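Long-range contacts in pirin family protein (Acinetobacter baumannii, PDB 6D0P), which probably acts as an iron-dependent quercetin 2,3-dioxygenase of the pirin family, built from two cupin domains: residues V72-Q77 with G95-M100; N131-S136 with Q254-P259; H135-P140 with P265-T270; L183-G188 with L249-Q254. One frame throughout, in Å; residues are numbered along the deposited sequence. Where two conformers were deposited one is given.

Interaction 1: V72-Q77 with G95-M100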
loop_
_atom_site.group_PDB
_atom_site.type_symbol
_atom_site.label_atom_id
_atom_site.label_comp_id
_atom_site.label_asym_id
_atom_site.label_seq_id
_atom_site.Cartn_x
_atom_site.Cartn_y
_atom_site.Cartn_z
ATOM N N VAL A 72 -1.665 -2.852 3.963
ATOM C CA VAL A 72 -2.587 -1.750 3.846
ATOM C C VAL A 72 -3.392 -1.965 2.574
ATOM O O VAL A 72 -2.807 -2.018 1.480
ATOM C CB VAL A 72 -1.863 -0.400 3.816
ATOM C CG1 VAL A 72 -2.853 0.754 3.786
ATOM C CG2 VAL A 72 -0.887 -0.260 4.979
ATOM N N THR A 73 -4.704 -2.093 2.709
ATOM C CA THR A 73 -5.564 -2.297 1.553
ATOM C C THR A 73 -6.404 -1.033 1.358
ATOM O O THR A 73 -7.101 -0.587 2.290
ATOM C CB THR A 73 -6.420 -3.557 1.731
ATOM O OG1 THR A 73 -5.545 -4.663 1.971
ATOM C CG2 THR A 73 -7.286 -3.863 0.533
ATOM N N ILE A 74 -6.322 -0.469 0.166
ATOM C CA ILE A 74 -6.994 0.770 -0.184
ATOM C C ILE A 74 -7.966 0.458 -1.321
ATOM O O ILE A 74 -7.529 0.104 -2.406
ATOM C CB ILE A 74 -5.949 1.826 -0.605
ATOM C CG1 ILE A 74 -4.852 2.028 0.447
ATOM C CG2 ILE A 74 -6.616 3.148 -0.991
ATOM C CD1 ILE A 74 -3.688 2.894 -0.057
ATOM N N ALA A 75 -9.275 0.575 -1.079
ATOM C CA ALA A 75 -10.279 0.232 -2.097
ATOM C C ALA A 75 -10.622 1.484 -2.919
ATOM O O ALA A 75 -11.054 2.474 -2.352
ATOM C CB ALA A 75 -11.522 -0.333 -1.437
ATOM N N TYR A 76 -10.472 1.414 -4.240
ATOM C CA TYR A 76 -10.813 2.545 -5.133
ATOM C C TYR A 76 -12.152 2.291 -5.845
ATOM O O TYR A 76 -12.974 3.204 -5.986
ATOM C CB TYR A 76 -9.676 2.815 -6.122
ATOM C CG TYR A 76 -8.430 3.379 -5.479
ATOM C CD1 TYR A 76 -8.460 4.599 -4.815
ATOM C CD2 TYR A 76 -7.219 2.723 -5.549
ATOM C CE1 TYR A 76 -7.324 5.132 -4.219
ATOM C CE2 TYR A 76 -6.076 3.240 -4.960
ATOM C CZ TYR A 76 -6.120 4.457 -4.313
ATOM O OH TYR A 76 -4.992 4.958 -3.732
ATOM N N GLN A 77 -12.354 1.076 -6.338
ATOM C CA GLN A 77 -13.607 0.695 -6.996
ATOM C C GLN A 77 -13.922 -0.724 -6.532
ATOM O O GLN A 77 -13.028 -1.573 -6.452
ATOM C CB GLN A 77 -13.521 0.746 -8.520
ATOM C CG GLN A 77 -13.187 2.119 -9.087
ATOM C CD GLN A 77 -13.366 2.185 -10.585
ATOM O OE1 GLN A 77 -14.483 2.090 -11.103
ATOM N NE2 GLN A 77 -12.268 2.364 -11.297
ATOM N N GLY A 95 -13.263 3.728 -1.005
ATOM C CA GLY A 95 -12.794 4.894 -0.244
ATOM C C GLY A 95 -12.291 4.538 1.144
ATOM O O GLY A 95 -11.634 5.388 1.792
ATOM N N ASP A 96 -12.577 3.327 1.621
ATOM C CA ASP A 96 -12.099 2.899 2.952
ATOM C C ASP A 96 -10.672 2.369 2.858
ATOM O O ASP A 96 -10.152 2.076 1.749
ATOM C CB ASP A 96 -12.943 1.766 3.555
ATOM C CG ASP A 96 -14.388 2.104 3.889
ATOM O OD1 ASP A 96 -14.758 3.306 3.784
ATOM O OD2 ASP A 96 -15.137 1.141 4.278
ATOM N N VAL A 97 -10.041 2.241 4.026
ATOM C CA VAL A 97 -8.723 1.646 4.122
ATOM C C VAL A 97 -8.689 0.659 5.306
ATOM O O VAL A 97 -9.346 0.892 6.346
ATOM C CB VAL A 97 -7.646 2.736 4.311
ATOM C CG1 VAL A 97 -6.287 2.130 4.612
ATOM C CG2 VAL A 97 -7.586 3.676 3.121
ATOM N N GLN A 98 -7.976 -0.458 5.134
ATOM C CA GLN A 98 -7.658 -1.363 6.241
ATOM C C GLN A 98 -6.134 -1.358 6.418
ATOM O O GLN A 98 -5.395 -1.700 5.476
ATOM C CB GLN A 98 -8.173 -2.783 5.998
ATOM C CG GLN A 98 -7.676 -3.807 7.020
ATOM C CD GLN A 98 -7.947 -3.473 8.471
ATOM O OE1 GLN A 98 -7.017 -3.394 9.278
ATOM N NE2 GLN A 98 -9.223 -3.341 8.843
ATOM N N TRP A 99 -5.679 -0.862 7.565
ATOM C CA TRP A 99 -4.268 -0.855 7.933
ATOM C C TRP A 99 -4.077 -1.981 8.949
ATOM O O TRP A 99 -4.317 -1.788 10.138
ATOM C CB TRP A 99 -3.865 0.520 8.493
ATOM C CG TRP A 99 -2.384 0.718 8.582
ATOM C CD1 TRP A 99 -1.529 0.100 9.449
ATOM C CD2 TRP A 99 -1.579 1.620 7.799
ATOM N NE1 TRP A 99 -0.243 0.536 9.237
ATOM C CE2 TRP A 99 -0.247 1.474 8.246
ATOM C CE3 TRP A 99 -1.848 2.527 6.769
ATOM C CZ2 TRP A 99 0.811 2.185 7.688
ATOM C CZ3 TRP A 99 -0.801 3.232 6.222
ATOM C CH2 TRP A 99 0.509 3.055 6.667
HETATM N N MSE A 100 -3.743 -3.166 8.466
HETATM C CA MSE A 100 -3.649 -4.340 9.322
HETATM C C MSE A 100 -2.238 -4.654 9.704
HETATM O O MSE A 100 -1.350 -4.808 8.834
HETATM C CB MSE A 100 -4.211 -5.570 8.603
HETATM C CG MSE A 100 -4.162 -6.799 9.530
HETATM SE SE MSE A 100 -4.694 -8.448 8.546
HETATM C CE MSE A 100 -3.035 -8.684 7.563
HETATM O O HOH W 1 -4.850 -4.924 4.666
#
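Thr-73 and Gln-98 form the central hydrogen-bonded pair of two antiparallel strands, each backbone giving one N-H and accepting one. Thr-73 N gives its proton to Gln-98 O at 2.9 Å, and Gln-98 N returns one to Thr-73 O at 3.0 Å. Toward the end of the pairing the ladder becomes uneven: the bond from Ala-75 N to Asp-96 O is weak at 3.3 Å, whereas Gly-95 N reaches Ala-75 O at 2.9 Å. Gly-95 suits its place because its positive phi (92°) would press a side chain against the preceding carbonyl.

Val-72 and Trp-99 carry the apolar face. With CG1 of Val-72 anti to the backbone N (chi1 -176°), CG2 is turned over the six-membered ring of Trp-99 in a CH-pi contact, 3.5 Å from its centroid. CG1 also meets Val-97 CG1 at 3.8 Å, and Ile-74 lies alongside Val-97, so branched residues fill this side.

On the other face, Thr-73 OG1 bonds Gln-127 NE2 and a water 2.8 Å away, which also touches Gln-98 O weakly; Gln-98 OE1 takes the N-H of Gln-144. On the apolar side the indole N-H of Trp-99 goes to Glu-70 OE1, and Asp-96, just before the strand, accepts from Lys-93 N and Ala-148 N.

The paired strands thus carry an apolar face of Val-72, Ile-74, Val-97 and Trp-99 and a polar face of Thr-73 and Gln-98; Thr-73, its side chain about 4 Å from that of the manganese ligand Glu-110, brings the latter face close to the metal site.

Interaction 2: N131-S136 with Q254-P259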
loop_
_atom_site.group_PDB
_atom_site.type_symbol
_atom_site.label_atom_id
_atom_site.label_comp_id
_atom_site.label_asym_id
_atom_site.label_seq_id
_atom_site.Cartn_x
_atom_site.Cartn_y
_atom_site.Cartn_z
ATOM N N ASN A 131 6.883 -2.407 6.403
ATOM C CA ASN A 131 7.703 -3.146 7.331
ATOM C C ASN A 131 7.582 -2.554 8.736
ATOM O O ASN A 131 7.222 -1.408 8.918
ATOM C CB ASN A 131 9.169 -3.174 6.885
ATOM C CG ASN A 131 9.925 -4.405 7.357
ATOM O OD1 ASN A 131 9.378 -5.248 8.083
ATOM N ND2 ASN A 131 11.176 -4.547 6.905
ATOM N N LEU A 132 7.852 -3.393 9.715
ATOM C CA LEU A 132 7.916 -2.986 11.116
ATOM C C LEU A 132 9.365 -2.977 11.622
ATOM O O LEU A 132 10.190 -3.822 11.233
ATOM C CB LEU A 132 7.093 -3.984 11.935
ATOM C CG LEU A 132 5.578 -3.919 11.727
ATOM C CD1 LEU A 132 4.885 -5.124 12.339
ATOM C CD2 LEU A 132 5.030 -2.630 12.294
ATOM N N PRO A 133 9.667 -2.056 12.546
ATOM C CA PRO A 133 10.925 -2.127 13.246
ATOM C C PRO A 133 11.017 -3.493 13.944
ATOM O O PRO A 133 9.981 -4.042 14.338
ATOM C CB PRO A 133 10.870 -1.025 14.314
ATOM C CG PRO A 133 9.821 -0.081 13.774
ATOM C CD PRO A 133 8.834 -0.976 13.060
ATOM N N SER A 134 12.240 -3.980 14.128
ATOM C CA SER A 134 12.507 -5.281 14.713
ATOM C C SER A 134 11.748 -5.469 16.026
ATOM O O SER A 134 11.113 -6.509 16.254
ATOM C CB SER A 134 14.022 -5.480 14.933
ATOM O OG SER A 134 14.536 -4.446 15.754
ATOM N N HIS A 135 11.806 -4.461 16.877
ATOM C CA HIS A 135 11.173 -4.545 18.204
ATOM C C HIS A 135 9.652 -4.705 18.139
ATOM O O HIS A 135 9.073 -5.176 19.109
ATOM C CB HIS A 135 11.505 -3.292 19.029
ATOM C CG HIS A 135 12.945 -3.185 19.366
ATOM N ND1 HIS A 135 13.822 -2.431 18.618
ATOM C CD2 HIS A 135 13.670 -3.764 20.338
ATOM C CE1 HIS A 135 15.030 -2.542 19.131
ATOM N NE2 HIS A 135 14.953 -3.345 20.198
ATOM N N SER A 136 9.025 -4.329 17.029
ATOM C CA SER A 136 7.577 -4.307 16.894
ATOM C C SER A 136 7.058 -5.518 16.112
ATOM O O SER A 136 5.859 -5.750 16.065
ATOM C CB SER A 136 7.136 -3.023 16.186
ATOM O OG SER A 136 7.593 -1.865 16.867
ATOM N N GLN A 254 11.041 7.156 7.404
ATOM C CA GLN A 254 12.353 7.009 7.980
ATOM C C GLN A 254 12.821 5.583 7.674
ATOM O O GLN A 254 12.113 4.626 7.993
ATOM C CB GLN A 254 12.313 7.247 9.489
ATOM C CG GLN A 254 13.670 7.077 10.162
ATOM C CD GLN A 254 14.656 8.112 9.686
ATOM O OE1 GLN A 254 14.318 9.276 9.519
ATOM N NE2 GLN A 254 15.894 7.697 9.457
ATOM N N PRO A 255 13.977 5.436 7.022
ATOM C CA PRO A 255 14.483 4.095 6.731
ATOM C C PRO A 255 14.695 3.322 8.040
ATOM O O PRO A 255 15.124 3.897 9.032
ATOM C CB PRO A 255 15.795 4.261 5.958
ATOM C CG PRO A 255 15.842 5.696 5.538
ATOM C CD PRO A 255 14.831 6.441 6.393
ATOM N N LEU A 256 14.391 2.032 8.052
ATOM C CA LEU A 256 14.485 1.279 9.311
ATOM C C LEU A 256 15.940 0.939 9.632
ATOM O O LEU A 256 16.284 0.784 10.824
ATOM C CB LEU A 256 13.626 0.016 9.242
ATOM C CG LEU A 256 12.125 0.256 9.121
ATOM C CD1 LEU A 256 11.367 -1.060 9.141
ATOM C CD2 LEU A 256 11.616 1.172 10.220
ATOM N N ASN A 257 16.746 0.782 8.585
ATOM C CA ASN A 257 18.166 0.459 8.728
ATOM C C ASN A 257 18.325 -0.805 9.577
ATOM O O ASN A 257 19.139 -0.855 10.512
ATOM C CB ASN A 257 18.957 1.632 9.302
ATOM C CG ASN A 257 19.152 2.738 8.292
ATOM O OD1 ASN A 257 19.613 2.492 7.179
ATOM N ND2 ASN A 257 18.853 3.962 8.686
ATOM N N GLU A 258 17.543 -1.812 9.215
ATOM C CA GLU A 258 17.574 -3.121 9.867
ATOM C C GLU A 258 17.543 -4.169 8.754
ATOM O O GLU A 258 17.018 -3.909 7.665
ATOM C CB GLU A 258 16.388 -3.280 10.831
ATOM C CG GLU A 258 16.559 -2.495 12.116
ATOM C CD GLU A 258 15.390 -2.605 13.081
ATOM O OE1 GLU A 258 14.251 -2.675 12.613
ATOM O OE2 GLU A 258 15.643 -2.693 14.298
ATOM N N PRO A 259 18.093 -5.346 9.009
ATOM C CA PRO A 259 18.105 -6.380 7.981
ATOM C C PRO A 259 16.702 -6.823 7.533
ATOM O O PRO A 259 15.762 -6.785 8.313
ATOM C CB PRO A 259 18.818 -7.586 8.618
ATOM C CG PRO A 259 19.471 -7.041 9.858
ATOM C CD PRO A 259 18.611 -5.868 10.273
HETATM O O HOH W 2 12.527 -6.882 8.094
HETATM O O HOH W 3 12.908 -4.145 10.637
#
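The carboxylate of Glu-258 is gripped at both oxygens by Ser-134: the backbone N meets OE1 on its syn side at 2.8 Å, and OG gives a short bond of 2.5 Å to OE2 from above the plane. This is a loop-to-loop contact of a bicupin, joining the chain that leaves strand 121-131 to the one that leaves strand 245-253. The amide of Asn-131 is the other flat group. Leu-256 CD1 lies beside it, 3.8 Å from Asn-131 CB. The amide OD1 accepts from Leu-132 N, above the carbonyl plane, and is also held by Lys-137. Its ND2 donates to a water that also lies near Pro-259 O.

Serine suits position 134 because chi1 of 57° sets OG between its own N and carbonyl carbon, close enough to that N for both to address one carboxylate. Glutamate suits position 258 because its chain, extended beyond CG, can span the distance between the loops. A second water lies 2.8 Å from Glu-258 OE1 and is also within reach of Leu-132 O. Leu-256 adds the apolar part: CD1 packs on Asn-131 CB and the backbone of Leu-132, and the other branch, CD2, lies 4.2 Å from Pro-133 CG.

Interaction 3: H135-P140 with P265-T270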
loop_
_atom_site.group_PDB
_atom_site.type_symbol
_atom_site.label_atom_id
_atom_site.label_comp_id
_atom_site.label_asym_id
_atom_site.label_seq_id
_atom_site.Cartn_x
_atom_site.Cartn_y
_atom_site.Cartn_z
ATOM N N HIS A 135 11.806 -4.461 16.877
ATOM C CA HIS A 135 11.173 -4.545 18.204
ATOM C C HIS A 135 9.652 -4.705 18.139
ATOM O O HIS A 135 9.073 -5.176 19.109
ATOM C CB HIS A 135 11.505 -3.292 19.029
ATOM C CG HIS A 135 12.945 -3.185 19.366
ATOM N ND1 HIS A 135 13.822 -2.431 18.618
ATOM C CD2 HIS A 135 13.670 -3.764 20.338
ATOM C CE1 HIS A 135 15.030 -2.542 19.131
ATOM N NE2 HIS A 135 14.953 -3.345 20.198
ATOM N N SER A 136 9.025 -4.329 17.029
ATOM C CA SER A 136 7.577 -4.307 16.894
ATOM C C SER A 136 7.058 -5.518 16.112
ATOM O O SER A 136 5.859 -5.750 16.065
ATOM C CB SER A 136 7.136 -3.023 16.186
ATOM O OG SER A 136 7.593 -1.865 16.867
ATOM N N LYS A 137 7.949 -6.309 15.527
ATOM C CA LYS A 137 7.497 -7.359 14.639
ATOM C C LYS A 137 6.647 -8.414 15.340
ATOM O O LYS A 137 5.759 -8.983 14.686
ATOM C CB LYS A 137 8.677 -8.055 13.974
ATOM C CG LYS A 137 9.296 -7.248 12.865
ATOM C CD LYS A 137 10.401 -7.981 12.173
ATOM C CE LYS A 137 10.891 -7.258 10.940
ATOM N NZ LYS A 137 9.883 -7.290 9.864
HETATM N N MSE A 138 6.924 -8.707 16.603
HETATM C CA MSE A 138 6.174 -9.785 17.283
HETATM C C MSE A 138 5.095 -9.269 18.215
HETATM O O MSE A 138 4.674 -9.979 19.130
HETATM C CB MSE A 138 7.125 -10.778 17.987
HETATM C CG MSE A 138 8.093 -11.421 16.980
HETATM SE SE MSE A 138 7.138 -12.639 15.741
HETATM C CE MSE A 138 6.647 -14.081 16.967
ATOM N N THR A 139 4.631 -8.044 17.992
ATOM C CA THR A 139 3.489 -7.516 18.730
ATOM C C THR A 139 2.237 -8.229 18.215
ATOM O O THR A 139 2.219 -8.695 17.096
ATOM C CB THR A 139 3.349 -5.990 18.596
ATOM O OG1 THR A 139 3.330 -5.581 17.225
ATOM C CG2 THR A 139 4.463 -5.238 19.294
ATOM N N PRO A 140 1.191 -8.318 19.030
ATOM C CA PRO A 140 -0.024 -8.976 18.568
ATOM C C PRO A 140 -0.632 -8.285 17.341
ATOM O O PRO A 140 -0.612 -7.033 17.228
ATOM C CB PRO A 140 -1.015 -8.908 19.750
ATOM C CG PRO A 140 -0.134 -8.639 20.958
ATOM C CD PRO A 140 1.065 -7.872 20.419
ATOM N N PRO A 265 4.919 -14.966 2.525
ATOM C CA PRO A 265 4.218 -13.906 3.251
ATOM C C PRO A 265 4.808 -13.601 4.639
ATOM O O PRO A 265 4.117 -13.044 5.510
ATOM C CB PRO A 265 2.812 -14.491 3.305
ATOM C CG PRO A 265 3.059 -15.948 3.563
ATOM C CD PRO A 265 4.343 -16.272 2.830
ATOM N N PHE A 266 6.070 -13.954 4.844
ATOM C CA PHE A 266 6.747 -13.648 6.091
ATOM C C PHE A 266 7.896 -12.672 5.810
ATOM O O PHE A 266 8.640 -12.866 4.854
ATOM C CB PHE A 266 7.330 -14.903 6.722
ATOM C CG PHE A 266 6.375 -16.061 6.861
ATOM C CD1 PHE A 266 5.204 -15.921 7.577
ATOM C CD2 PHE A 266 6.705 -17.310 6.360
ATOM C CE1 PHE A 266 4.350 -16.996 7.751
ATOM C CE2 PHE A 266 5.840 -18.382 6.524
ATOM C CZ PHE A 266 4.677 -18.225 7.235
ATOM N N VAL A 267 8.039 -11.628 6.627
ATOM C CA VAL A 267 9.167 -10.723 6.480
ATOM C C VAL A 267 9.699 -10.446 7.884
ATOM O O VAL A 267 9.001 -9.805 8.700
ATOM C CB VAL A 267 8.810 -9.409 5.762
ATOM C CG1 VAL A 267 10.036 -8.511 5.688
ATOM C CG2 VAL A 267 8.239 -9.645 4.373
HETATM N N MSE A 268 10.891 -10.967 8.165
HETATM C CA MSE A 268 11.506 -10.833 9.469
HETATM C C MSE A 268 12.864 -10.189 9.305
HETATM O O MSE A 268 13.151 -9.595 8.240
HETATM C CB MSE A 268 11.570 -12.234 10.112
HETATM C CG MSE A 268 10.165 -12.852 10.321
HETATM SE SE MSE A 268 9.152 -11.853 11.683
HETATM C CE MSE A 268 10.273 -12.182 13.286
ATOM N N ASN A 269 13.699 -10.259 10.346
ATOM C CA ASN A 269 15.026 -9.640 10.291
ATOM C C ASN A 269 16.112 -10.689 10.023
ATOM O O ASN A 269 17.192 -10.324 9.494
ATOM C CB ASN A 269 15.361 -8.866 11.571
ATOM C CG ASN A 269 14.441 -7.688 11.797
ATOM O OD1 ASN A 269 13.607 -7.736 12.696
ATOM N ND2 ASN A 269 14.541 -6.657 10.963
ATOM N N THR A 270 15.867 -11.952 10.391
ATOM C CA THR A 270 16.897 -12.990 10.262
ATOM C C THR A 270 16.344 -14.271 9.620
ATOM O O THR A 270 15.129 -14.547 9.670
ATOM C CB THR A 270 17.457 -13.370 11.642
ATOM O OG1 THR A 270 16.443 -14.096 12.346
ATOM C CG2 THR A 270 17.913 -12.170 12.443
HETATM O O HOH W 2 12.527 -6.882 8.094
#
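Lys-137 crosses from its turn to Val-267 and fills the tight part of the contact. Its chain is extended through chi3, then bends at chi4 (-70°), which turns NZ to Val-267 O at 2.9 Å; the nitrogen arrives 47° out of the carbonyl plane, not on a lone pair. The same ammonium bonds Asn-131 OD1 and Gly-68 O, so a buried charge is held by three oxygens. A water bonded to Met-268 O, 2.8 Å away, makes a weak link of 3.2 Å with Lys-137 NZ. Lysine suits the place because its long methylene chain runs past the Asn-269 amide and the Met-268 selenium, carrying the charge to these acceptors. CD and CE both lie 3.3 Å from Asn-269 OD1, and CD lies 4.1 Å from the selenium of Met-268. The Asn-269 amide is held through ND2 by Pro-259 O, which helps to fix the group beside the lysine chain.

The outer side is looser. Met-138 is exposed, and its selenium meets Met-268 CE at 4.0 Å, the two selenomethionine chains crossing at about a right angle. Both are bent at chi2 and chi3, flexible chains that adapt to each other's shape through van der Waals contact alone.

The lysine is presented by a type I beta turn from Ser-136 to Thr-139. Ser-136 O accepts from both the N and the OG1 of Thr-139, which stiffens the turn. Across from it, strand 266-268 pairs with 261-263 and runs into helix 271-282, N-capped by Thr-270. The arrangement is that of a pirin bicupin, in which the closing hairpin and helix of the chain return to cover the N-terminal cupin.

Interaction 4: L183-G188 with L249-Q254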
loop_
_atom_site.group_PDB
_atom_site.type_symbol
_atom_site.label_atom_id
_atom_site.label_comp_id
_atom_site.label_asym_id
_atom_site.label_seq_id
_atom_site.Cartn_x
_atom_site.Cartn_y
_atom_site.Cartn_z
ATOM N N LEU A 183 6.332 7.754 9.114
ATOM C CA LEU A 183 6.091 7.507 7.715
ATOM C C LEU A 183 4.800 8.199 7.269
ATOM O O LEU A 183 3.923 8.557 8.087
ATOM C CB LEU A 183 6.075 5.997 7.432
ATOM C CG LEU A 183 4.919 5.183 7.995
ATOM C CD1 LEU A 183 3.748 5.161 7.036
ATOM C CD2 LEU A 183 5.349 3.760 8.264
ATOM N N ASN A 184 4.757 8.442 5.967
ATOM C CA ASN A 184 3.631 9.063 5.290
ATOM C C ASN A 184 3.107 8.139 4.195
ATOM O O ASN A 184 3.881 7.547 3.408
ATOM C CB ASN A 184 4.008 10.373 4.597
ATOM C CG ASN A 184 4.294 11.493 5.563
ATOM O OD1 ASN A 184 3.419 11.872 6.339
ATOM N ND2 ASN A 184 5.498 12.058 5.493
ATOM N N VAL A 185 1.786 8.064 4.131
ATOM C CA VAL A 185 1.115 7.419 3.024
ATOM C C VAL A 185 0.029 8.396 2.609
ATOM O O VAL A 185 -0.920 8.649 3.382
ATOM C CB VAL A 185 0.533 6.028 3.337
ATOM C CG1 VAL A 185 -0.293 5.505 2.164
ATOM C CG2 VAL A 185 1.616 5.018 3.692
ATOM N N TRP A 186 0.235 8.995 1.444
ATOM C CA TRP A 186 -0.701 9.959 0.909
ATOM C C TRP A 186 -1.213 9.458 -0.441
ATOM O O TRP A 186 -0.426 8.939 -1.240
ATOM C CB TRP A 186 -0.045 11.336 0.719
ATOM C CG TRP A 186 0.674 11.889 1.903
ATOM C CD1 TRP A 186 0.384 11.693 3.221
ATOM C CD2 TRP A 186 1.771 12.820 1.859
ATOM N NE1 TRP A 186 1.267 12.395 4.001
ATOM C CE2 TRP A 186 2.123 13.103 3.192
ATOM C CE3 TRP A 186 2.521 13.390 0.821
ATOM C CZ2 TRP A 186 3.177 13.956 3.516
ATOM C CZ3 TRP A 186 3.572 14.231 1.139
ATOM C CH2 TRP A 186 3.886 14.512 2.471
ATOM N N ASP A 187 -2.501 9.592 -0.723
ATOM C CA ASP A 187 -2.964 9.214 -2.068
ATOM C C ASP A 187 -3.804 10.363 -2.625
ATOM O O ASP A 187 -4.201 11.277 -1.906
ATOM C CB ASP A 187 -3.667 7.851 -2.085
ATOM C CG ASP A 187 -5.119 7.838 -1.666
ATOM O OD1 ASP A 187 -5.589 8.868 -1.180
ATOM O OD2 ASP A 187 -5.775 6.781 -1.843
ATOM N N GLY A 188 -4.132 10.315 -3.884
ATOM C CA GLY A 188 -4.993 11.377 -4.377
ATOM C C GLY A 188 -4.994 11.480 -5.883
ATOM O O GLY A 188 -4.635 10.526 -6.595
ATOM N N LEU A 249 0.124 7.979 -5.442
ATOM C CA LEU A 249 0.444 7.810 -4.039
ATOM C C LEU A 249 1.821 8.408 -3.805
ATOM O O LEU A 249 2.699 8.396 -4.710
ATOM C CB LEU A 249 0.466 6.354 -3.578
ATOM C CG LEU A 249 -0.889 5.681 -3.555
ATOM C CD1 LEU A 249 -1.019 4.780 -4.748
ATOM C CD2 LEU A 249 -1.080 4.900 -2.271
ATOM N N VAL A 250 1.976 8.999 -2.654
ATOM C CA VAL A 250 3.299 9.410 -2.202
ATOM C C VAL A 250 3.571 8.630 -0.907
ATOM O O VAL A 250 2.777 8.688 0.032
ATOM C CB VAL A 250 3.399 10.924 -2.002
ATOM C CG1 VAL A 250 4.704 11.331 -1.338
ATOM C CG2 VAL A 250 3.207 11.663 -3.310
ATOM N N LEU A 251 4.679 7.909 -0.877
ATOM C CA LEU A 251 5.048 7.093 0.257
ATOM C C LEU A 251 6.395 7.583 0.770
ATOM O O LEU A 251 7.354 7.624 -0.005
ATOM C CB LEU A 251 5.174 5.645 -0.202
ATOM C CG LEU A 251 3.998 5.090 -0.989
ATOM C CD1 LEU A 251 4.350 3.710 -1.519
ATOM C CD2 LEU A 251 2.734 5.037 -0.142
ATOM N N THR A 252 6.466 7.978 2.027
ATOM C CA THR A 252 7.756 8.405 2.586
ATOM C C THR A 252 7.919 7.761 3.953
ATOM O O THR A 252 6.922 7.411 4.625
ATOM C CB THR A 252 7.899 9.927 2.743
ATOM O OG1 THR A 252 7.350 10.381 3.981
ATOM C CG2 THR A 252 7.241 10.683 1.611
ATOM N N GLY A 253 9.168 7.659 4.382
ATOM C CA GLY A 253 9.391 7.162 5.686
ATOM C C GLY A 253 10.847 7.128 6.089
ATOM O O GLY A 253 11.777 7.093 5.249
ATOM N N GLN A 254 11.041 7.156 7.404
ATOM C CA GLN A 254 12.353 7.009 7.980
ATOM C C GLN A 254 12.821 5.583 7.674
ATOM O O GLN A 254 12.113 4.626 7.993
ATOM C CB GLN A 254 12.313 7.247 9.489
ATOM C CG GLN A 254 13.670 7.077 10.162
ATOM C CD GLN A 254 14.656 8.112 9.686
ATOM O OE1 GLN A 254 14.318 9.276 9.519
ATOM N NE2 GLN A 254 15.894 7.697 9.457
#
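Asn-184 and Thr-252 lie side by side and share three bonds. ND2 of Asn-184 donates to Thr-252 OG1 at 2.9 Å, nearly in its own amide plane, while the backbones exchange Asn-184 N to Thr-252 O at 2.7 Å and Thr-252 N to Asn-184 O at 3.0 Å. A chi1 of 86° swings Thr-252 OG1 round beside the amide of Asn-184. Two residues on, Trp-186 and Val-250 form the next hydrogen-bonded pair, and Val-250 CG1 meets Trp-186 CE3 obliquely at 3.7 Å.

The alternate residues point to the other face. Val-185 and Leu-251 run side by side, CG1 to CD2 at 3.8 Å, and Asp-187 CB packs on Leu-249 CG. Where Leu-183 faces Gly-253 the two CA atoms are only 3.9 Å apart, an approach suited to a residue without a side chain.

Around this shell, Asn-184 CB lies over one face of the indole of Trp-186, whose NE1 makes a weak bond to Asn-184 OD1. Further out, Glu-169 N donates to the same OD1, and Tyr-170 meets the indole edge-to-face. Asp-187, for its part, makes a salt bridge to Arg-164 and takes a hydrogen bond from Tyr-76 OH.

The apolar face of Leu-183, Val-185 and Leu-251 packs on Phe-41, Trp-99 and Leu-128, residues on strands of the N-terminal sheet. Two antiparallel sheets meeting in this way, one sheet from each cupin domain, make the domain interface of a pirin bicupin.

How the interactions relate
From the N terminus, interaction 1 closes first: residues 72-77 and 95-100 pair within the N-terminal cupin before any other contact opens. Interactions 2 and 3 then start from neighbouring, overlapping pieces of the loop after strand 121-131, sharing His-135 and Ser-136. Their partners follow the same order, 254-259 and then 265-270, so the two long loops cross rather than nest. Interaction 4 lies inside both, joining strands of the C-terminal cupin, and meets interaction 2 in sequence at Gln-254. In space, interactions 1 and 4 touch across the domain interface, while interactions 2 and 3, centres about 9 Å apart, join both halves beyond it and share a water.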